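Long-range contact in alpha-1,6-mannanase (Bacteroides thetaiotaomicron, PDB 4V1S), which probably hydrolyses alpha-1,6-mannosidic linkages of mannan as a family 76 glycoside hydrolase of a gut bacterium: residues T235-D249 and T260-W274. Sequence-based numbering, arbitrary orientation.
Sequences TVENLLDKSDNLLWD and TQKWSYNAGFMIRSW. With GOL (glycerol), chain C.
Leu247 packs against the first turns of helix 264-274, its CG 3.9 Å from Met270 CG and its CD2 set against Ala267 CA and the Trp274 ring. Met270, bent at chi2 and chi3, reaches on to meet Thr235 tip to tip, CE to CG2 at 3.8 Å, so that the helix that carries Thr235, the short hairpin after it and helix 264-274 share one apolar core of the helical GH76 fold. Water 2 fills the polar seam, donating to Leu247 O and Gln261 O and accepting from Trp263 N and Asn266 ND2. On the more open side, Lys262 runs extended beyond CG past Leu246 CB, and its NZ forms two salt bridges, 2.8 Å each to Asp241 OD2 (anti side) and Asp244 OD2 (syn side), standing out of both carboxylate planes. An alanine in place of Lys262 would probably leave these two hairpin carboxylates without their shared cation and remove the aliphatic stem lying against Leu246 CB. Nearby, Thr260 CG2 sits over a face of the Trp248 indole in a CH-pi contact. At the far end Asp249 OD1 accepts a bond from glycerol O3 at 2.6 Å and a weak one from Asn266 ND2. The glycerol, probably from the crystallisation liquor, also has Tyr265 OH 2.5 Å from its O3 and bonds to Asn201; a polyol held here in a GH76 protein is consistent with a sugar-binding surface.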
# COMPACT_ATOMS: atom_id res chain seq x y z
N THR A 235 17.56 7.82 -0.81
CA THR A 235 16.44 8.22 0.02
C THR A 235 16.89 8.55 1.45
O THR A 235 16.49 9.56 2.03
CB THR A 235 15.36 7.14 0.00
OG1 THR A 235 15.03 6.83 -1.37
CG2 THR A 235 14.12 7.62 0.72
N VAL A 236 17.73 7.70 2.00
CA VAL A 236 18.31 7.95 3.35
C VAL A 236 19.14 9.27 3.38
O VAL A 236 19.08 10.05 4.33
CB VAL A 236 19.13 6.71 3.81
CG1 VAL A 236 19.98 7.02 5.02
CG2 VAL A 236 18.16 5.55 4.08
N GLU A 237 19.89 9.52 2.32
CA GLU A 237 20.76 10.70 2.26
C GLU A 237 19.95 12.00 2.15
O GLU A 237 20.36 13.04 2.68
CB GLU A 237 21.71 10.55 1.08
CG GLU A 237 22.60 11.75 0.80
CD GLU A 237 23.59 12.06 1.91
OE1 GLU A 237 23.88 11.16 2.73
OE2 GLU A 237 24.05 13.18 1.96
N ASN A 238 18.78 11.93 1.48
CA ASN A 238 18.00 13.13 1.13
C ASN A 238 16.69 13.36 1.88
O ASN A 238 16.27 14.51 2.03
CB ASN A 238 17.71 13.13 -0.37
CG ASN A 238 18.95 13.39 -1.18
OD1 ASN A 238 19.34 14.54 -1.33
ND2 ASN A 238 19.62 12.34 -1.65
N LEU A 239 16.02 12.27 2.28
CA LEU A 239 14.67 12.40 2.80
C LEU A 239 14.43 11.81 4.19
O LEU A 239 13.31 11.86 4.69
CB LEU A 239 13.65 11.85 1.80
CG LEU A 239 13.57 12.66 0.50
CD1 LEU A 239 12.91 11.87 -0.62
CD2 LEU A 239 12.86 13.99 0.76
N LEU A 240 15.48 11.28 4.82
CA LEU A 240 15.37 10.76 6.18
C LEU A 240 15.79 11.82 7.18
O LEU A 240 16.88 12.38 7.06
CB LEU A 240 16.22 9.52 6.35
CG LEU A 240 16.27 8.85 7.74
CD1 LEU A 240 14.93 8.24 8.07
CD2 LEU A 240 17.33 7.78 7.77
N ASP A 241 14.92 12.08 8.15
CA ASP A 241 15.22 13.00 9.23
C ASP A 241 15.97 12.22 10.30
O ASP A 241 15.40 11.37 10.98
CB ASP A 241 13.92 13.57 9.79
CG ASP A 241 14.15 14.67 10.82
OD1 ASP A 241 15.28 14.77 11.36
OD2 ASP A 241 13.18 15.42 11.10
N LYS A 242 17.26 12.51 10.46
CA LYS A 242 18.09 11.81 11.42
C LYS A 242 17.67 12.05 12.87
O LYS A 242 18.02 11.26 13.74
CB LYS A 242 19.56 12.22 11.25
N SER A 243 16.95 13.14 13.13
CA SER A 243 16.56 13.47 14.51
C SER A 243 15.47 12.54 15.07
O SER A 243 15.39 12.34 16.29
CB SER A 243 16.11 14.92 14.63
OG SER A 243 14.82 15.13 14.07
N ASP A 244 14.64 11.97 14.20
CA ASP A 244 13.58 11.05 14.66
C ASP A 244 13.40 9.81 13.80
O ASP A 244 12.52 9.00 14.08
CB ASP A 244 12.25 11.77 14.82
CG ASP A 244 11.70 12.31 13.51
OD1 ASP A 244 12.35 12.12 12.44
OD2 ASP A 244 10.64 12.96 13.56
N ASN A 245 14.25 9.64 12.79
CA ASN A 245 14.19 8.50 11.88
C ASN A 245 12.88 8.39 11.12
O ASN A 245 12.53 7.33 10.63
CB ASN A 245 14.53 7.20 12.59
CG ASN A 245 16.01 7.09 12.84
OD1 ASN A 245 16.80 6.94 11.90
ND2 ASN A 245 16.41 7.21 14.10
N LEU A 246 12.20 9.52 10.98
CA LEU A 246 11.02 9.58 10.12
C LEU A 246 11.38 10.18 8.77
O LEU A 246 12.46 10.74 8.60
CB LEU A 246 9.89 10.35 10.79
CG LEU A 246 9.37 9.67 12.06
CD1 LEU A 246 8.22 10.46 12.66
CD2 LEU A 246 8.98 8.21 11.83
N LEU A 247 10.47 10.02 7.82
CA LEU A 247 10.73 10.41 6.43
C LEU A 247 10.00 11.68 6.06
O LEU A 247 8.79 11.81 6.28
CB LEU A 247 10.27 9.30 5.46
CG LEU A 247 11.12 8.04 5.27
CD1 LEU A 247 12.47 8.33 4.62
CD2 LEU A 247 11.31 7.26 6.56
N TRP A 248 10.75 12.61 5.46
CA TRP A 248 10.15 13.77 4.82
C TRP A 248 9.42 13.31 3.55
O TRP A 248 9.51 12.16 3.16
CB TRP A 248 11.22 14.83 4.50
CG TRP A 248 11.86 15.39 5.75
CD1 TRP A 248 11.21 15.81 6.86
CD2 TRP A 248 13.26 15.61 6.00
NE1 TRP A 248 12.11 16.27 7.80
CE2 TRP A 248 13.37 16.14 7.30
CE3 TRP A 248 14.43 15.39 5.26
CZ2 TRP A 248 14.61 16.50 7.87
CZ3 TRP A 248 15.65 15.71 5.82
CH2 TRP A 248 15.74 16.25 7.12
N ASP A 249 8.66 14.20 2.94
CA ASP A 249 7.76 13.83 1.84
C ASP A 249 8.40 13.84 0.46
O ASP A 249 8.20 12.92 -0.32
CB ASP A 249 6.52 14.73 1.80
CG ASP A 249 5.43 14.16 0.93
OD1 ASP A 249 4.99 13.06 1.25
OD2 ASP A 249 5.01 14.79 -0.05
N THR A 260 8.90 18.91 4.21
CA THR A 260 9.15 18.17 5.44
C THR A 260 7.90 17.56 6.08
O THR A 260 8.00 17.00 7.16
CB THR A 260 9.87 19.04 6.47
OG1 THR A 260 9.07 20.18 6.77
CG2 THR A 260 11.21 19.50 5.94
N GLN A 261 6.74 17.64 5.42
CA GLN A 261 5.55 16.93 5.90
C GLN A 261 5.86 15.46 6.12
O GLN A 261 6.33 14.77 5.22
CB GLN A 261 4.38 17.06 4.94
CG GLN A 261 3.15 16.25 5.31
CD GLN A 261 2.45 16.77 6.56
OE1 GLN A 261 2.33 18.00 6.76
NE2 GLN A 261 1.95 15.85 7.40
N LYS A 262 5.57 14.99 7.33
CA LYS A 262 5.76 13.58 7.67
C LYS A 262 4.44 12.85 7.61
O LYS A 262 3.50 13.19 8.32
CB LYS A 262 6.36 13.46 9.06
CG LYS A 262 7.84 13.84 9.03
CD LYS A 262 8.47 13.96 10.38
CE LYS A 262 9.92 14.37 10.21
NZ LYS A 262 10.52 14.81 11.49
N TRP A 263 4.41 11.81 6.78
CA TRP A 263 3.25 10.95 6.64
C TRP A 263 3.62 9.54 7.06
O TRP A 263 4.70 9.04 6.72
CB TRP A 263 2.77 10.88 5.18
CG TRP A 263 2.25 12.18 4.65
CD1 TRP A 263 2.74 12.87 3.63
CD2 TRP A 263 1.08 12.88 5.10
NE1 TRP A 263 2.00 14.02 3.42
CE2 TRP A 263 0.96 14.03 4.31
CE3 TRP A 263 0.13 12.65 6.11
CZ2 TRP A 263 -0.09 14.95 4.49
CZ3 TRP A 263 -0.90 13.54 6.29
CH2 TRP A 263 -1.01 14.69 5.47
N SER A 264 2.65 8.87 7.67
CA SER A 264 2.86 7.51 8.15
C SER A 264 3.32 6.51 7.08
O SER A 264 4.21 5.71 7.36
CB SER A 264 1.61 6.98 8.87
OG SER A 264 0.48 7.01 8.02
N TYR A 265 2.73 6.55 5.88
CA TYR A 265 3.04 5.58 4.87
C TYR A 265 4.44 5.71 4.27
O TYR A 265 4.99 4.76 3.76
CB TYR A 265 1.98 5.55 3.78
CG TYR A 265 2.02 6.61 2.70
CD1 TYR A 265 2.37 7.96 2.97
CD2 TYR A 265 1.66 6.29 1.40
CE1 TYR A 265 2.38 8.92 1.98
CE2 TYR A 265 1.67 7.23 0.40
CZ TYR A 265 2.03 8.55 0.67
OH TYR A 265 2.05 9.47 -0.33
N ASN A 266 5.03 6.89 4.37
CA ASN A 266 6.42 7.06 3.92
C ASN A 266 7.38 6.35 4.87
O ASN A 266 8.32 5.69 4.44
CB ASN A 266 6.75 8.53 3.74
CG ASN A 266 6.26 9.06 2.43
OD1 ASN A 266 6.19 8.30 1.44
ND2 ASN A 266 5.89 10.31 2.40
N ALA A 267 7.10 6.42 6.17
CA ALA A 267 7.80 5.55 7.15
C ALA A 267 7.49 4.06 6.91
O ALA A 267 8.40 3.23 6.82
CB ALA A 267 7.47 5.95 8.58
N GLY A 268 6.20 3.73 6.79
CA GLY A 268 5.79 2.33 6.74
C GLY A 268 6.33 1.58 5.54
O GLY A 268 6.84 0.49 5.67
N PHE A 269 6.22 2.15 4.35
CA PHE A 269 6.73 1.45 3.19
C PHE A 269 8.27 1.35 3.22
O PHE A 269 8.80 0.38 2.71
CB PHE A 269 6.28 2.07 1.88
CG PHE A 269 4.88 1.66 1.44
CD1 PHE A 269 4.66 0.39 0.91
CD2 PHE A 269 3.84 2.57 1.44
CE1 PHE A 269 3.42 0.02 0.47
CE2 PHE A 269 2.59 2.19 0.97
CZ PHE A 269 2.40 0.93 0.49
N MET A 270 8.97 2.31 3.84
CA MET A 270 10.41 2.17 4.06
C MET A 270 10.73 1.04 5.04
O MET A 270 11.61 0.24 4.77
CB MET A 270 11.08 3.48 4.47
CG MET A 270 11.08 4.58 3.40
SD MET A 270 11.95 4.19 1.86
CE MET A 270 13.62 4.33 2.46
N ILE A 271 9.97 0.95 6.12
CA ILE A 271 10.14 -0.13 7.09
C ILE A 271 9.98 -1.49 6.38
O ILE A 271 10.82 -2.39 6.53
CB ILE A 271 9.16 0.02 8.27
CG1 ILE A 271 9.52 1.22 9.12
CG2 ILE A 271 9.15 -1.24 9.13
CD1 ILE A 271 8.32 1.72 9.94
N ARG A 272 8.90 -1.67 5.62
CA ARG A 272 8.67 -2.95 4.97
C ARG A 272 9.85 -3.28 4.03
O ARG A 272 10.31 -4.43 3.95
CB ARG A 272 7.36 -2.94 4.21
CG ARG A 272 6.14 -2.71 5.08
CD ARG A 272 4.86 -3.11 4.37
NE ARG A 272 4.83 -4.56 4.32
CZ ARG A 272 4.13 -5.31 3.49
NH1 ARG A 272 3.34 -4.77 2.56
NH2 ARG A 272 4.22 -6.64 3.59
N SER A 273 10.32 -2.27 3.31
CA SER A 273 11.46 -2.44 2.40
C SER A 273 12.71 -2.85 3.16
O SER A 273 13.39 -3.81 2.77
CB SER A 273 11.70 -1.15 1.61
OG SER A 273 10.61 -0.85 0.76
N TRP A 274 13.01 -2.12 4.23
CA TRP A 274 14.20 -2.41 5.00
C TRP A 274 14.19 -3.81 5.59
O TRP A 274 15.25 -4.46 5.66
CB TRP A 274 14.41 -1.38 6.10
CG TRP A 274 14.78 -0.00 5.63
CD1 TRP A 274 15.60 0.33 4.59
CD2 TRP A 274 14.35 1.24 6.22
NE1 TRP A 274 15.71 1.70 4.50
CE2 TRP A 274 14.96 2.28 5.49
CE3 TRP A 274 13.52 1.57 7.29
CZ2 TRP A 274 14.76 3.64 5.80
CZ3 TRP A 274 13.31 2.90 7.59
CH2 TRP A 274 13.93 3.93 6.85
C1 GOL C . 2.56 13.38 -3.24
O1 GOL C . 1.13 13.34 -3.18
C2 GOL C . 3.17 12.46 -2.18
O2 GOL C . 4.56 12.77 -2.04
C3 GOL C . 2.42 12.64 -0.86
O3 GOL C . 2.96 11.79 0.17
O HOH W 1 7.42 9.83 7.75
O HOH W 2 6.56 12.08 4.76
O HOH W 3 11.01 17.89 10.06
O HOH W 4 6.22 10.95 -0.72
O HOH W 5 2.54 15.81 1.21